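Local coordinates for protein cytochrome P450 (Zobellia galactanivorans, PDB 6G5O) that belongs to the cytochrome P450 superfamily and holds an iron protoporphyrin within a largely helical fold, at residues Gly220-Asp223 against Thr224-Ala228; Glu258-Ile261 against Arg262-Pro266; Glu310-Leu313 against Asp314-Val317. All blocks are in the same frame, centred on the assembly; numbering follows the deposited sequence.

In the fold
The three contacts are local, each within one continuous run of chain, and step outward from the haem. Interaction 1, its centre about 5 Å from that of the chain, is the break between helices 207-220 and 223-238; backbone carbonyls, one hydroxyl and an iron-bound water act there, with apolar packing on the porphyrin. Interaction 2, the most buried, is the end of helix 253-264; it reaches interaction 1 by packing of P266 on T224 and A228. Interaction 3, its centre about 20 Å from the same point, is a partly buried loop with exposed ends. Its link to interaction 2 is ionic and polar: E259 binds both R315 and the backbone of V312. Interactions 1 and 3 do not touch.

Interaction 1: residues Gly220-Asp223 against Thr224-Ala228; sequences GGRD and TVINA. With HEM (protoporphyrin IX containing Fe), chain C.
G220 and T224 meet at the break in the long distal helix of the P450 fold, where the sequence GGRDT matches the family's (A/G)Gx(D/E)T signature. The O atom of G220 lies 4.8 Å from T224 N, too far for the usual helical bond, and takes the hydroxyl of T224 instead, OG1 donating over 2.8 Å. With chi1 at 54°, OG1 sits between the backbone N and the carbonyl carbon, which turns it back along the chain to G220. The same carbonyl accepts a hydrogen bond from a water that is bound to the haem iron at 2.2 Å, so a single oxygen joins the helix break to the distal side of the metal.

G221 follows, its CA 3.2 Å from methyl CMC of the porphyrin, so the backbone itself packs against the haem edge. CG2 of V225 lies 3.2 Å from O of G221. At R222 helical pairing resumes: I226 N donates to R222 O with an N-H...O angle of 156°, while the extended arginine chain lies alongside I226 and carries NH2 off to the carbonyl of G153. D223 O then receives N227 N. T224 itself packs on the ring system, its CB 3.5 Å from HEM C3B, and CG2 of V225 comes to 3.7 Å from HEM CMC.

Interaction 2: residues Glu258-Ile261 against Arg262-Pro266; sequences EEMI and RYFSP
E259 and R262, three residues apart on helix 253-264, are joined by a two-bond salt bridge. The guanidinium grips the carboxylate side-on: NE of R262 donates to OE1 of E259 at 2.8 Å, nearly straight at 167°, and NH2 of R262 donates to OE2 of E259 at 3.0 Å. Both oxygens lie close to the guanidinium plane but are met from above the carboxylate plane, the two groups being turned 35° apart. A bend in each chain brings the ends together: E259 leaves with CG anti to its backbone N and folds at chi2, and R262 folds at chi3.

Each partner is held again from outside. R315 also binds OE1 of E259 in a salt bridge and the backbone N of V312 donates to OE2, while NH1 of R262 reaches the carbonyls of N299 and P308. Along the helix the backbone bonds continue, R262 N to E258 O and Y263 N to E259 O among them.

On another side of the helix M260 lies alongside F264, CG to CE2 at 4.0 Å, and both pack on helix 223-238. The helix ends at F264; S265, with positive phi, is the first residue to leave helical shape. Its N still bonds to I261 O at 2.9 Å, meeting the oxygen from above the carbonyl plane, and its OG turns back to R262 O at 2.7 Å. N299, whose carbonyl holds R262, also hydrogen-bonds S265 OG through ND2. Beyond it P266, like I261, touches the haem. The spacing of E259 and R262, their paired bridge and the added arginine from a later loop match the ExxR motif of the P450 K helix and its Glu-Arg-Arg triad.

Interaction 3: residues Glu310-Leu313 against Asp314-Val317; sequences EIVL and DRKV
A type I beta turn from V312 to R315 makes this local contact, in the long loop between helices 295-298 and 333-350, a position consistent with the meander region of the P450 fold. The evidence is one backbone bond: R315 N donates to V312 O at 3.0 Å with an N-H...O angle of 151°, the donor standing well above the carbonyl plane. L313 and D314 fill the two corners of the turn.

The turn also folds R315 back against V312, the two side chains crossing at about a right angle. CG of R315 stands anti to its backbone N and the chain bends at chi3 (-64°), which brings a face of the guanidinium against the valine. V312 CB then lies over that face, and CG2 of V312 approaches NH2 of R315 to 3.4 Å. At the guanidinium edge, in its plane, is E310 O, 3.8 Å from NH2 of R315.

The arginine's polar bonds go elsewhere: NH1 to the carbonyl of E306, NH2 to that of N307, and NE to E259, the bridge that ties this loop to helix 253-264, consistent with R315 being the loop arginine of the family's Glu-Arg-Arg triad. L313 packs on A256 of that helix. D314 sends OD2 to R245 in a salt bridge, while its other oxygen, OD1, rests 3.6 Å from CG1 of V312.

Interaction 1: residues Gly220-Asp223 against Thr224-Ala228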
loop_
_atom_site.group_PDB
_atom_site.type_symbol
_atom_site.label_atom_id
_atom_site.label_comp_id
_atom_site.label_asym_id
_atom_site.label_seq_id
_atom_site.Cartn_x
_atom_site.Cartn_y
_atom_site.Cartn_z
ATOM N N GLY A 220 0.346 3.727 6.060
ATOM C CA GLY A 220 0.880 2.976 4.939
ATOM C C GLY A 220 -0.102 1.946 4.387
ATOM O O GLY A 220 0.006 1.548 3.246
ATOM N N GLY A 221 -1.025 1.489 5.209
ATOM C CA GLY A 221 -1.971 0.495 4.813
ATOM C C GLY A 221 -3.379 0.984 4.520
ATOM O O GLY A 221 -4.266 0.169 4.267
ATOM N N ARG A 222 -3.626 2.286 4.622
ATOM C CA ARG A 222 -5.010 2.773 4.532
ATOM C C ARG A 222 -5.465 2.918 3.067
ATOM O O ARG A 222 -6.274 2.116 2.608
ATOM C CB ARG A 222 -5.206 4.090 5.306
ATOM C CG ARG A 222 -6.681 4.413 5.516
ATOM C CD ARG A 222 -6.854 5.403 6.651
ATOM N NE ARG A 222 -8.213 5.962 6.706
ATOM C CZ ARG A 222 -9.269 5.349 7.224
ATOM N NH1 ARG A 222 -9.189 4.112 7.758
ATOM N NH2 ARG A 222 -10.424 5.986 7.211
ATOM N N ASP A 223 -4.923 3.906 2.359
ATOM C CA ASP A 223 -5.261 4.155 0.953
ATOM C C ASP A 223 -4.822 3.031 0.021
ATOM O O ASP A 223 -5.553 2.649 -0.912
ATOM C CB ASP A 223 -4.578 5.429 0.471
ATOM C CG ASP A 223 -5.245 6.699 1.007
ATOM O OD1 ASP A 223 -6.307 6.579 1.689
ATOM O OD2 ASP A 223 -4.691 7.806 0.732
ATOM N N THR A 224 -3.603 2.528 0.249
ATOM C CA THR A 224 -3.109 1.404 -0.543
ATOM C C THR A 224 -4.098 0.203 -0.552
ATOM O O THR A 224 -4.479 -0.284 -1.605
ATOM C CB THR A 224 -1.753 0.941 -0.029
ATOM O OG1 THR A 224 -1.849 0.653 1.363
ATOM C CG2 THR A 224 -0.672 1.972 -0.243
ATOM N N VAL A 225 -4.488 -0.271 0.615
ATOM C CA VAL A 225 -5.443 -1.382 0.689
ATOM C C VAL A 225 -6.826 -0.998 0.135
ATOM O O VAL A 225 -7.471 -1.813 -0.541
ATOM C CB VAL A 225 -5.582 -1.931 2.135
ATOM C CG1 VAL A 225 -6.758 -2.889 2.286
ATOM C CG2 VAL A 225 -4.291 -2.601 2.609
ATOM N N ILE A 226 -7.285 0.223 0.436
ATOM C CA ILE A 226 -8.605 0.649 -0.037
ATOM C C ILE A 226 -8.648 0.661 -1.589
ATOM O O ILE A 226 -9.620 0.195 -2.196
ATOM C CB ILE A 226 -9.034 2.009 0.546
ATOM C CG1 ILE A 226 -9.345 1.880 2.030
ATOM C CG2 ILE A 226 -10.324 2.492 -0.114
ATOM C CD1 ILE A 226 -9.493 3.208 2.751
ATOM N N ASN A 227 -7.586 1.169 -2.199
ATOM C CA ASN A 227 -7.450 1.188 -3.661
ATOM C C ASN A 227 -7.276 -0.209 -4.301
ATOM O O ASN A 227 -7.913 -0.510 -5.321
ATOM C CB ASN A 227 -6.335 2.116 -4.080
ATOM C CG ASN A 227 -6.740 3.584 -3.975
ATOM O OD1 ASN A 227 -7.947 3.922 -4.122
ATOM N ND2 ASN A 227 -5.757 4.458 -3.691
ATOM N N ALA A 228 -6.455 -1.077 -3.701
ATOM C CA ALA A 228 -6.328 -2.458 -4.181
ATOM C C ALA A 228 -7.662 -3.187 -4.166
ATOM O O ALA A 228 -7.995 -3.932 -5.091
ATOM C CB ALA A 228 -5.305 -3.236 -3.342
HETATM C CHA HEM C . 6.663 -0.030 2.778
HETATM C CHB HEM C . 3.432 -0.608 -0.766
HETATM C CHC HEM C . 0.157 -2.125 2.422
HETATM C CHD HEM C . 3.138 -0.968 5.986
HETATM C C1A HEM C . 6.066 -0.082 1.538
HETATM C C2A HEM C . 6.709 0.247 0.309
HETATM C C3A HEM C . 5.811 0.071 -0.648
HETATM C C4A HEM C . 4.591 -0.345 -0.069
HETATM C CMA HEM C . 6.088 0.286 -2.099
HETATM C CAA HEM C . 8.159 0.663 0.063
HETATM C CBA HEM C . 8.357 2.110 0.486
HETATM C CGA HEM C . 9.804 2.528 0.352
HETATM O O1A HEM C . 10.211 3.478 1.015
HETATM O O2A HEM C . 10.617 1.944 -0.389
HETATM C C1B HEM C . 2.263 -1.073 -0.199
HETATM C C2B HEM C . 1.176 -1.502 -0.988
HETATM C C3B HEM C . 0.213 -1.921 -0.099
HETATM C C4B HEM C . 0.813 -1.735 1.260
HETATM C CMB HEM C . 1.082 -1.443 -2.482
HETATM C CAB HEM C . -1.112 -2.514 -0.268
HETATM C CBB HEM C . -1.619 -2.955 -1.402
HETATM C C1C HEM C . 0.669 -1.955 3.682
HETATM C C2C HEM C . -0.038 -2.145 4.869
HETATM C C3C HEM C . 0.790 -1.761 5.894
HETATM C C4C HEM C . 2.014 -1.367 5.295
HETATM C CMC HEM C . -1.430 -2.675 5.012
HETATM C CAC HEM C . 0.531 -1.806 7.340
HETATM C CBC HEM C . -0.579 -2.200 7.955
HETATM C C1D HEM C . 4.363 -0.676 5.366
HETATM C C2D HEM C . 5.577 -0.378 6.148
HETATM C C3D HEM C . 6.570 -0.137 5.275
HETATM C C4D HEM C . 5.940 -0.234 3.953
HETATM C CMD HEM C . 5.657 -0.414 7.635
HETATM C CAD HEM C . 8.009 0.209 5.611
HETATM C CBD HEM C . 9.003 -0.962 5.554
HETATM C CGD HEM C . 10.410 -0.504 5.984
HETATM O O1D HEM C . 10.700 0.741 6.060
HETATM O O2D HEM C . 11.335 -1.335 6.282
HETATM N NA HEM C . 4.741 -0.401 1.291
HETATM N NB HEM C . 2.009 -1.214 1.102
HETATM N NC HEM C . 1.897 -1.458 3.935
HETATM N ND HEM C . 4.649 -0.582 4.077
HETATM FE FE HEM C . 3.413 -0.888 2.650
HETATM O O HOH W 1 2.702 1.239 2.468
#

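Interaction 2: residues Glu258-Ile261 against Arg262-Pro266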
loop_
_atom_site.group_PDB
_atom_site.type_symbol
_atom_site.label_atom_id
_atom_site.label_comp_id
_atom_site.label_asym_id
_atom_site.label_seq_id
_atom_site.Cartn_x
_atom_site.Cartn_y
_atom_site.Cartn_z
ATOM N N GLU A 258 -0.641 -11.060 -6.912
ATOM C CA GLU A 258 0.617 -10.382 -7.219
ATOM C C GLU A 258 0.483 -9.621 -8.532
ATOM O O GLU A 258 1.117 -8.572 -8.740
ATOM C CB GLU A 258 1.796 -11.357 -7.321
ATOM C CG GLU A 258 2.165 -12.027 -6.017
ATOM C CD GLU A 258 2.389 -11.057 -4.840
ATOM O OE1 GLU A 258 3.194 -10.101 -4.943
ATOM O OE2 GLU A 258 1.758 -11.288 -3.779
ATOM N N GLU A 259 -0.305 -10.170 -9.454
ATOM C CA GLU A 259 -0.455 -9.507 -10.722
ATOM C C GLU A 259 -1.286 -8.235 -10.560
ATOM O O GLU A 259 -1.032 -7.229 -11.220
ATOM C CB GLU A 259 -1.085 -10.458 -11.768
ATOM C CG GLU A 259 -1.474 -9.801 -13.087
ATOM C CD GLU A 259 -0.320 -9.345 -13.917
ATOM O OE1 GLU A 259 0.836 -9.305 -13.421
ATOM O OE2 GLU A 259 -0.550 -9.049 -15.104
ATOM N N MET A 260 -2.296 -8.292 -9.704
ATOM C CA MET A 260 -3.049 -7.103 -9.369
ATOM C C MET A 260 -2.192 -6.035 -8.655
ATOM O O MET A 260 -2.290 -4.871 -8.976
ATOM C CB MET A 260 -4.268 -7.492 -8.592
ATOM C CG MET A 260 -5.285 -8.094 -9.548
ATOM S SD MET A 260 -6.851 -8.352 -8.768
ATOM C CE MET A 260 -7.588 -9.491 -9.972
ATOM N N ILE A 261 -1.323 -6.428 -7.749
ATOM C CA ILE A 261 -0.438 -5.442 -7.156
ATOM C C ILE A 261 0.467 -4.790 -8.194
ATOM O O ILE A 261 0.704 -3.610 -8.147
ATOM C CB ILE A 261 0.403 -6.037 -6.003
ATOM C CG1 ILE A 261 -0.514 -6.450 -4.837
ATOM C CG2 ILE A 261 1.451 -5.043 -5.536
ATOM C CD1 ILE A 261 -1.454 -5.364 -4.360
ATOM N N ARG A 262 0.994 -5.554 -9.121
ATOM C CA ARG A 262 1.835 -5.012 -10.201
ATOM C C ARG A 262 1.114 -3.935 -11.037
ATOM O O ARG A 262 1.609 -2.816 -11.254
ATOM C CB ARG A 262 2.261 -6.139 -11.175
ATOM C CG ARG A 262 3.227 -5.689 -12.268
ATOM C CD ARG A 262 3.373 -6.725 -13.379
ATOM N NE ARG A 262 2.133 -6.919 -14.149
ATOM C CZ ARG A 262 1.756 -6.132 -15.143
ATOM N NH1 ARG A 262 2.514 -5.107 -15.500
ATOM N NH2 ARG A 262 0.610 -6.354 -15.751
ATOM N N TYR A 263 -0.032 -4.347 -11.553
ATOM C CA TYR A 263 -0.765 -3.566 -12.481
ATOM C C TYR A 263 -1.353 -2.359 -11.791
ATOM O O TYR A 263 -1.220 -1.259 -12.303
ATOM C CB TYR A 263 -1.878 -4.374 -13.137
ATOM C CG TYR A 263 -2.687 -3.567 -14.123
ATOM C CD1 TYR A 263 -2.230 -3.344 -15.406
ATOM C CD2 TYR A 263 -3.945 -3.078 -13.781
ATOM C CE1 TYR A 263 -2.993 -2.615 -16.323
ATOM C CE2 TYR A 263 -4.725 -2.361 -14.678
ATOM C CZ TYR A 263 -4.230 -2.119 -15.948
ATOM O OH TYR A 263 -4.974 -1.392 -16.841
ATOM N N PHE A 264 -2.010 -2.541 -10.647
ATOM C CA PHE A 264 -2.567 -1.375 -9.929
ATOM C C PHE A 264 -1.546 -0.488 -9.219
ATOM O O PHE A 264 -1.750 0.710 -9.110
ATOM C CB PHE A 264 -3.609 -1.797 -8.954
ATOM C CG PHE A 264 -4.774 -2.486 -9.588
ATOM C CD1 PHE A 264 -5.395 -1.957 -10.699
ATOM C CD2 PHE A 264 -5.293 -3.622 -9.032
ATOM C CE1 PHE A 264 -6.484 -2.580 -11.279
ATOM C CE2 PHE A 264 -6.386 -4.237 -9.621
ATOM C CZ PHE A 264 -6.953 -3.738 -10.746
ATOM N N SER A 265 -0.447 -1.075 -8.771
ATOM C CA SER A 265 0.636 -0.336 -8.070
ATOM C C SER A 265 0.116 0.782 -7.179
ATOM O O SER A 265 0.444 1.936 -7.360
ATOM C CB SER A 265 1.690 0.160 -9.066
ATOM O OG SER A 265 2.496 -0.912 -9.588
ATOM N N PRO A 266 -0.688 0.416 -6.173
ATOM C CA PRO A 266 -1.418 1.374 -5.350
ATOM C C PRO A 266 -0.558 2.390 -4.622
ATOM O O PRO A 266 -1.052 3.488 -4.346
ATOM C CB PRO A 266 -2.186 0.486 -4.381
ATOM C CG PRO A 266 -2.153 -0.874 -4.976
ATOM C CD PRO A 266 -0.851 -0.956 -5.663
#

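Interaction 3: residues Glu310-Leu313 against Asp314-Val317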
loop_
_atom_site.group_PDB
_atom_site.type_symbol
_atom_site.label_atom_id
_atom_site.label_comp_id
_atom_site.label_asym_id
_atom_site.label_seq_id
_atom_site.Cartn_x
_atom_site.Cartn_y
_atom_site.Cartn_z
ATOM N N GLU A 310 -1.750 -5.199 -19.544
ATOM C CA GLU A 310 -2.852 -6.108 -19.303
ATOM C C GLU A 310 -2.610 -6.815 -17.970
ATOM O O GLU A 310 -1.473 -6.902 -17.479
ATOM C CB GLU A 310 -2.908 -7.212 -20.388
ATOM C CG GLU A 310 -3.543 -6.816 -21.715
ATOM C CD GLU A 310 -3.468 -7.919 -22.786
ATOM O OE1 GLU A 310 -3.471 -7.565 -23.996
ATOM O OE2 GLU A 310 -3.417 -9.131 -22.433
ATOM N N ILE A 311 -3.698 -7.338 -17.422
ATOM C CA ILE A 311 -3.640 -8.239 -16.318
ATOM C C ILE A 311 -3.597 -9.663 -16.877
ATOM O O ILE A 311 -4.583 -10.134 -17.452
ATOM C CB ILE A 311 -4.820 -7.993 -15.360
ATOM C CG1 ILE A 311 -4.480 -6.741 -14.508
ATOM C CG2 ILE A 311 -5.082 -9.211 -14.467
ATOM C CD1 ILE A 311 -5.572 -6.285 -13.554
ATOM N N VAL A 312 -2.448 -10.320 -16.715
ATOM C CA VAL A 312 -2.299 -11.735 -17.011
ATOM C C VAL A 312 -2.479 -12.482 -15.695
ATOM O O VAL A 312 -1.549 -12.560 -14.851
ATOM C CB VAL A 312 -0.905 -12.065 -17.600
ATOM C CG1 VAL A 312 -0.722 -13.578 -17.787
ATOM C CG2 VAL A 312 -0.679 -11.326 -18.899
ATOM N N LEU A 313 -3.661 -13.061 -15.542
ATOM C CA LEU A 313 -4.165 -13.516 -14.263
ATOM C C LEU A 313 -3.298 -14.549 -13.570
ATOM O O LEU A 313 -3.266 -14.603 -12.344
ATOM C CB LEU A 313 -5.586 -14.074 -14.451
ATOM C CG LEU A 313 -6.483 -14.103 -13.217
ATOM C CD1 LEU A 313 -6.669 -12.700 -12.653
ATOM C CD2 LEU A 313 -7.851 -14.643 -13.569
ATOM N N ASP A 314 -2.605 -15.366 -14.339
ATOM C CA ASP A 314 -1.798 -16.442 -13.755
ATOM C C ASP A 314 -0.294 -16.228 -13.974
ATOM O O ASP A 314 0.472 -17.176 -13.973
ATOM C CB ASP A 314 -2.250 -17.799 -14.341
ATOM C CG ASP A 314 -2.161 -17.849 -15.915
ATOM O OD1 ASP A 314 -1.655 -16.881 -16.554
ATOM O OD2 ASP A 314 -2.629 -18.851 -16.520
ATOM N N ARG A 315 0.135 -14.988 -14.154
ATOM C CA ARG A 315 1.533 -14.713 -14.495
ATOM C C ARG A 315 2.465 -15.376 -13.471
ATOM O O ARG A 315 2.381 -15.067 -12.290
ATOM C CB ARG A 315 1.761 -13.182 -14.513
ATOM C CG ARG A 315 3.106 -12.711 -15.024
ATOM C CD ARG A 315 3.309 -11.202 -14.826
ATOM N NE ARG A 315 2.354 -10.374 -15.603
ATOM C CZ ARG A 315 2.535 -9.960 -16.854
ATOM N NH1 ARG A 315 3.596 -10.308 -17.534
ATOM N NH2 ARG A 315 1.607 -9.210 -17.438
ATOM N N LYS A 316 3.337 -16.282 -13.918
ATOM C CA LYS A 316 4.363 -16.911 -13.056
ATOM C C LYS A 316 5.605 -16.042 -12.925
ATOM O O LYS A 316 6.226 -15.952 -11.839
ATOM C CB LYS A 316 4.807 -18.303 -13.566
ATOM C CG LYS A 316 3.661 -19.296 -13.698
ATOM C CD LYS A 316 4.077 -20.688 -14.156
ATOM C CE LYS A 316 4.720 -21.475 -13.023
ATOM N NZ LYS A 316 4.855 -22.931 -13.356
ATOM N N VAL A 317 6.004 -15.438 -14.027
ATOM C CA VAL A 317 7.211 -14.601 -14.006
ATOM C C VAL A 317 6.824 -13.153 -13.709
ATOM O O VAL A 317 6.419 -12.434 -14.609
ATOM C CB VAL A 317 8.016 -14.670 -15.339
ATOM C CG1 VAL A 317 9.302 -13.862 -15.228
ATOM C CG2 VAL A 317 8.359 -16.141 -15.682
#